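Local coordinates for uncharacterized protein (Methanothermobacter thermautotrophicus, PDB 1IHN) that is of unknown function but belongs to the DUF498/DUF598 family and has a mixed alpha/beta fold, at residues Phe9-Tyr14 with Glu18-Ile23; Cys89-Arg94 with Ala107-Thr112. All blocks are in the same frame, centred on the assembly; numbering follows the deposited sequence.

How the contacts relate
Contact 1 (Phe9-Tyr14 with Glu18-Ile23) builds a hairpin and the turn that leads out of it, whereas contact 2 (Cys89-Arg94 with Ala107-Thr112) sets a helix against the central mixed sheet. Their centres lie about 9 Å apart, and they meet mainly at the chain leaving strand 105-109. Asp22 OD2 probably hydrogen-bonds to His110 ND1 at 2.5 Å, and Gly10 N probably does so to Val111 O at 2.7 Å. Phe9 lays its ring atom CE1 3.6 Å from Thr112 CA. The disulfide of Cys7 and Cys89 ties the helix of contact 2 to the hairpin's sheet. These links are structural, and the protein's function is unknown.

Contact 1: Phe9-Tyr14 with Glu18-Ile23; sequences FGSVTY and EYRSDI
Glu18 and Ser11 reach each other because both first torsions point the side chain opposite the backbone nitrogen: CG of Glu18 (chi1 179°) and OG of Ser11. From CG the Glu18 chain runs on extended, and its OE2 comes 2.9 Å from Ser11 OG in a weak and doubtful hydrogen bond, the Ser11 proton not being settled. The other carboxylate oxygen, Glu18 OE1, pairs with Arg20 NE at 3.1 Å in a salt bridge. That nitrogen lies above the carboxylate, 71° out of its plane, so the guanidinium turns its edge to the face of the carboxylate, and Arg20 NH2 adds a weak bond to the same OE1.

Next to this polar group lies regular antiparallel pairing. Val12 and Tyr19 form a hydrogen-bonded pair, Val12 N to Tyr19 O at 3.1 Å and Tyr19 N to Val12 O at 2.8 Å, the second nearly straight at 173°. Beyond the paired strands, Arg20 CA still comes within 3.2 Å of Gly10 O in a CA-H...O contact. At the other end a water links the segments: it donates to Tyr14 O at 2.8 Å and also bonds Tyr19 OH, which it meets in the plane of the ring. On the face that carries Val12 and Tyr19, Val12 CG2 touches Ile23 CD1 at 4.3 Å.

The hairpin belongs to a three-stranded antiparallel sheet, with strand 11-14 in the middle and strand 4-8 on its far edge, where backbone hydrogen bonds join Thr13 to Ser5 and Asp6. Tyr14, Tyr19 and Ile23 rest on Val31 of strand 31-33, while Tyr14 OH reaches Tyr95 OH of helix 88-100.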
# COMPACT_ATOMS: atom_id res chain seq x y z
N PHE A 9 4.12 0.06 14.12
CA PHE A 9 2.73 0.49 14.21
C PHE A 9 2.63 1.99 14.01
O PHE A 9 3.42 2.75 14.56
CB PHE A 9 2.11 0.15 15.57
CG PHE A 9 0.64 0.43 15.64
CD1 PHE A 9 -0.29 -0.49 15.15
CD2 PHE A 9 0.17 1.63 16.16
CE1 PHE A 9 -1.66 -0.21 15.18
CE2 PHE A 9 -1.19 1.92 16.18
CZ PHE A 9 -2.11 1.00 15.69
N GLY A 10 1.66 2.41 13.20
CA GLY A 10 1.45 3.82 12.94
C GLY A 10 2.51 4.54 12.12
O GLY A 10 2.40 5.75 11.93
N SER A 11 3.51 3.83 11.62
CA SER A 11 4.54 4.50 10.84
C SER A 11 5.43 3.64 9.93
O SER A 11 5.85 2.54 10.30
CB SER A 11 5.44 5.32 11.77
OG SER A 11 6.41 6.04 11.04
N VAL A 12 5.70 4.17 8.74
CA VAL A 12 6.58 3.52 7.77
C VAL A 12 7.47 4.60 7.19
O VAL A 12 7.09 5.78 7.17
CB VAL A 12 5.80 2.84 6.62
CG1 VAL A 12 5.06 1.61 7.13
CG2 VAL A 12 4.82 3.82 5.99
N THR A 13 8.66 4.22 6.75
CA THR A 13 9.59 5.17 6.17
C THR A 13 9.90 4.75 4.73
O THR A 13 10.33 3.63 4.48
CB THR A 13 10.90 5.24 6.97
OG1 THR A 13 10.63 5.71 8.30
CG2 THR A 13 11.90 6.17 6.30
N TYR A 14 9.67 5.66 3.80
CA TYR A 14 9.90 5.39 2.40
C TYR A 14 10.75 6.51 1.81
O TYR A 14 10.39 7.68 1.91
CB TYR A 14 8.57 5.30 1.65
CG TYR A 14 8.72 5.02 0.18
CD1 TYR A 14 9.13 3.76 -0.28
CD2 TYR A 14 8.47 6.01 -0.77
CE1 TYR A 14 9.28 3.50 -1.64
CE2 TYR A 14 8.61 5.76 -2.13
CZ TYR A 14 9.02 4.50 -2.56
OH TYR A 14 9.15 4.25 -3.91
N GLU A 18 9.38 9.64 6.77
CA GLU A 18 8.43 8.91 7.60
C GLU A 18 6.99 9.35 7.34
O GLU A 18 6.70 10.55 7.25
CB GLU A 18 8.76 9.12 9.08
CG GLU A 18 7.82 8.41 10.03
CD GLU A 18 8.15 8.68 11.48
OE1 GLU A 18 8.14 9.86 11.88
OE2 GLU A 18 8.43 7.72 12.23
N TYR A 19 6.10 8.38 7.21
CA TYR A 19 4.68 8.66 6.99
C TYR A 19 3.92 8.00 8.13
O TYR A 19 4.07 6.80 8.37
CB TYR A 19 4.21 8.10 5.65
CG TYR A 19 4.85 8.78 4.46
CD1 TYR A 19 6.08 8.36 3.96
CD2 TYR A 19 4.23 9.88 3.86
CE1 TYR A 19 6.68 9.01 2.89
CE2 TYR A 19 4.82 10.54 2.78
CZ TYR A 19 6.05 10.10 2.31
OH TYR A 19 6.64 10.75 1.24
N ARG A 20 3.13 8.78 8.85
CA ARG A 20 2.37 8.25 9.97
C ARG A 20 0.90 8.10 9.64
O ARG A 20 0.05 8.02 10.52
CB ARG A 20 2.56 9.14 11.20
CG ARG A 20 4.00 9.21 11.69
CD ARG A 20 4.11 10.10 12.92
NE ARG A 20 5.48 10.17 13.43
CZ ARG A 20 5.86 10.93 14.45
NH1 ARG A 20 4.98 11.71 15.07
NH2 ARG A 20 7.12 10.93 14.85
N SER A 21 0.60 8.08 8.35
CA SER A 21 -0.76 7.92 7.86
C SER A 21 -0.69 6.96 6.69
O SER A 21 0.40 6.69 6.18
CB SER A 21 -1.32 9.28 7.41
OG SER A 21 -0.45 9.90 6.48
N ASP A 22 -1.83 6.42 6.26
CA ASP A 22 -1.83 5.49 5.13
C ASP A 22 -1.38 6.16 3.85
O ASP A 22 -1.74 7.30 3.57
CB ASP A 22 -3.23 4.90 4.94
CG ASP A 22 -3.60 3.90 6.02
OD1 ASP A 22 -2.90 3.85 7.05
OD2 ASP A 22 -4.59 3.17 5.84
N ILE A 23 -0.58 5.45 3.05
CA ILE A 23 -0.08 6.02 1.81
C ILE A 23 -0.16 5.10 0.61
O ILE A 23 -0.31 3.88 0.74
CB ILE A 23 1.40 6.46 1.94
CG1 ILE A 23 2.28 5.25 2.28
CG2 ILE A 23 1.54 7.54 3.02
CD1 ILE A 23 3.78 5.53 2.24
O HOH W 1 8.98 9.65 0.45

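Contact 2: Cys89-Arg94 with Ala107-Thr112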
# COMPACT_ATOMS: atom_id res chain seq x y z
N CYS A 89 4.39 -4.79 7.63
CA CYS A 89 5.83 -4.96 7.77
C CYS A 89 6.38 -6.08 6.87
O CYS A 89 7.58 -6.12 6.59
CB CYS A 89 6.20 -5.17 9.24
SG CYS A 89 5.95 -3.68 10.27
N GLU A 90 5.51 -6.97 6.42
CA GLU A 90 5.92 -8.04 5.50
C GLU A 90 5.76 -7.50 4.08
O GLU A 90 6.46 -7.90 3.15
CB GLU A 90 5.05 -9.28 5.68
CG GLU A 90 5.49 -10.20 6.81
CD GLU A 90 4.51 -11.34 7.06
OE1 GLU A 90 4.15 -12.06 6.09
OE2 GLU A 90 4.10 -11.51 8.23
N ALA A 91 4.81 -6.58 3.91
CA ALA A 91 4.54 -5.99 2.61
C ALA A 91 5.69 -5.12 2.12
O ALA A 91 6.02 -5.15 0.93
CB ALA A 91 3.25 -5.18 2.67
N ILE A 92 6.29 -4.34 3.02
CA ILE A 92 7.38 -3.45 2.63
C ILE A 92 8.63 -4.22 2.24
O ILE A 92 9.40 -3.77 1.40
CB ILE A 92 7.76 -2.46 3.76
CG1 ILE A 92 8.27 -3.22 4.99
CG2 ILE A 92 6.58 -1.59 4.11
CD1 ILE A 92 9.02 -2.34 5.95
N LYS A 93 8.83 -5.39 2.85
CA LYS A 93 9.98 -6.21 2.53
C LYS A 93 9.82 -6.71 1.10
O LYS A 93 10.76 -6.68 0.31
CB LYS A 93 10.09 -7.41 3.47
CG LYS A 93 10.48 -7.07 4.90
CD LYS A 93 10.69 -8.35 5.71
CE LYS A 93 11.01 -8.05 7.17
NZ LYS A 93 11.18 -9.30 7.97
N ARG A 94 8.61 -7.18 0.80
CA ARG A 94 8.28 -7.70 -0.52
C ARG A 94 8.40 -6.60 -1.57
O ARG A 94 8.84 -6.86 -2.70
CB ARG A 94 6.85 -8.26 -0.51
CG ARG A 94 6.41 -8.88 -1.83
CD ARG A 94 7.21 -10.14 -2.16
NE ARG A 94 6.92 -11.22 -1.22
CZ ARG A 94 5.87 -12.03 -1.30
NH1 ARG A 94 4.99 -11.88 -2.29
NH2 ARG A 94 5.68 -12.97 -0.39
N ALA A 107 2.25 0.31 -4.38
CA ALA A 107 1.68 -0.22 -3.14
C ALA A 107 0.75 0.74 -2.43
O ALA A 107 0.77 1.95 -2.65
CB ALA A 107 2.82 -0.63 -2.20
N ILE A 108 -0.10 0.16 -1.59
CA ILE A 108 -1.03 0.91 -0.76
C ILE A 108 -0.73 0.31 0.61
O ILE A 108 -0.91 -0.89 0.83
CB ILE A 108 -2.50 0.65 -1.13
CG1 ILE A 108 -2.77 1.11 -2.57
CG2 ILE A 108 -3.40 1.39 -0.15
CD1 ILE A 108 -4.23 1.02 -3.00
N ILE A 109 -0.26 1.16 1.51
CA ILE A 109 0.12 0.73 2.85
C ILE A 109 -0.79 1.27 3.95
O ILE A 109 -1.09 2.46 3.99
CB ILE A 109 1.56 1.19 3.18
CG1 ILE A 109 2.53 0.67 2.11
CG2 ILE A 109 1.94 0.74 4.58
CD1 ILE A 109 2.72 -0.83 2.10
N HIS A 110 -1.21 0.37 4.83
CA HIS A 110 -2.05 0.72 5.98
C HIS A 110 -1.09 0.65 7.17
O HIS A 110 -0.52 -0.41 7.45
CB HIS A 110 -3.18 -0.30 6.12
CG HIS A 110 -4.11 -0.02 7.26
ND1 HIS A 110 -4.71 1.21 7.45
CD2 HIS A 110 -4.59 -0.83 8.24
CE1 HIS A 110 -5.52 1.14 8.50
NE2 HIS A 110 -5.46 -0.08 8.99
N VAL A 111 -0.90 1.77 7.86
CA VAL A 111 0.03 1.81 8.99
C VAL A 111 -0.47 1.35 10.36
O VAL A 111 0.33 1.16 11.27
CB VAL A 111 0.63 3.23 9.16
CG1 VAL A 111 1.54 3.54 7.98
CG2 VAL A 111 -0.48 4.26 9.27
N THR A 112 -1.78 1.16 10.51
CA THR A 112 -2.34 0.71 11.78
C THR A 112 -3.02 -0.64 11.61
O THR A 112 -2.83 -1.31 10.59
CB THR A 112 -3.37 1.72 12.34
OG1 THR A 112 -4.43 1.89 11.39
CG2 THR A 112 -2.72 3.06 12.61
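Helix 88-100 and strand 105-109 form the closing half of a beta-alpha-beta crossover: strand 84-86 leads into the helix, and the chain returns along the same direction in strand 105-109, with strand 64-68 lying between the two parallel strands. Within this unit Ala91 and Ile92 on the helix meet Ile109 on the strand. The whole meeting rests on one methyl, Ile109 CD1. It lies 4.4 Å from Ala91 CB and the same 4.4 Å from Ile92 CG2, so the strand's methyl faces two consecutive helix positions at once. Ile109 points its CB toward the helix, and a bend at chi2 (-68°) turns CD1 away from the extended path and up to both partners. Ile92 offers its short branch: CG2 faces the strand, while chi1 of 62° directs the longer arm away from Ile109, toward the layer that holds Phe4 and Cys7, and chi2 of 163° keeps that arm, CG1 to CD1, extended. Ala91 and Ile109 lie 8.0 Å apart, CA to CA, consistent with the small alanine side chain at the interface.

All three residues are buried, and the interaction is purely apolar, a light van der Waals contact. Phe4 adds to it by touching both Ile92 and Ile109, and Ala91 also packs on Ile66 of the neighbouring strand. Cys89, one turn before Ile92, is joined by a disulfide to Cys7 of strand 4-8. The next residue back along the strand, Ile108, faces Leu54 and Leu57 of helix 52-58. Helices 88-100 and 52-58 thus lie on opposite faces of the mixed sheet, and the parallel beta-alpha-beta unit with its two helix layers resembles layered alpha/beta folds.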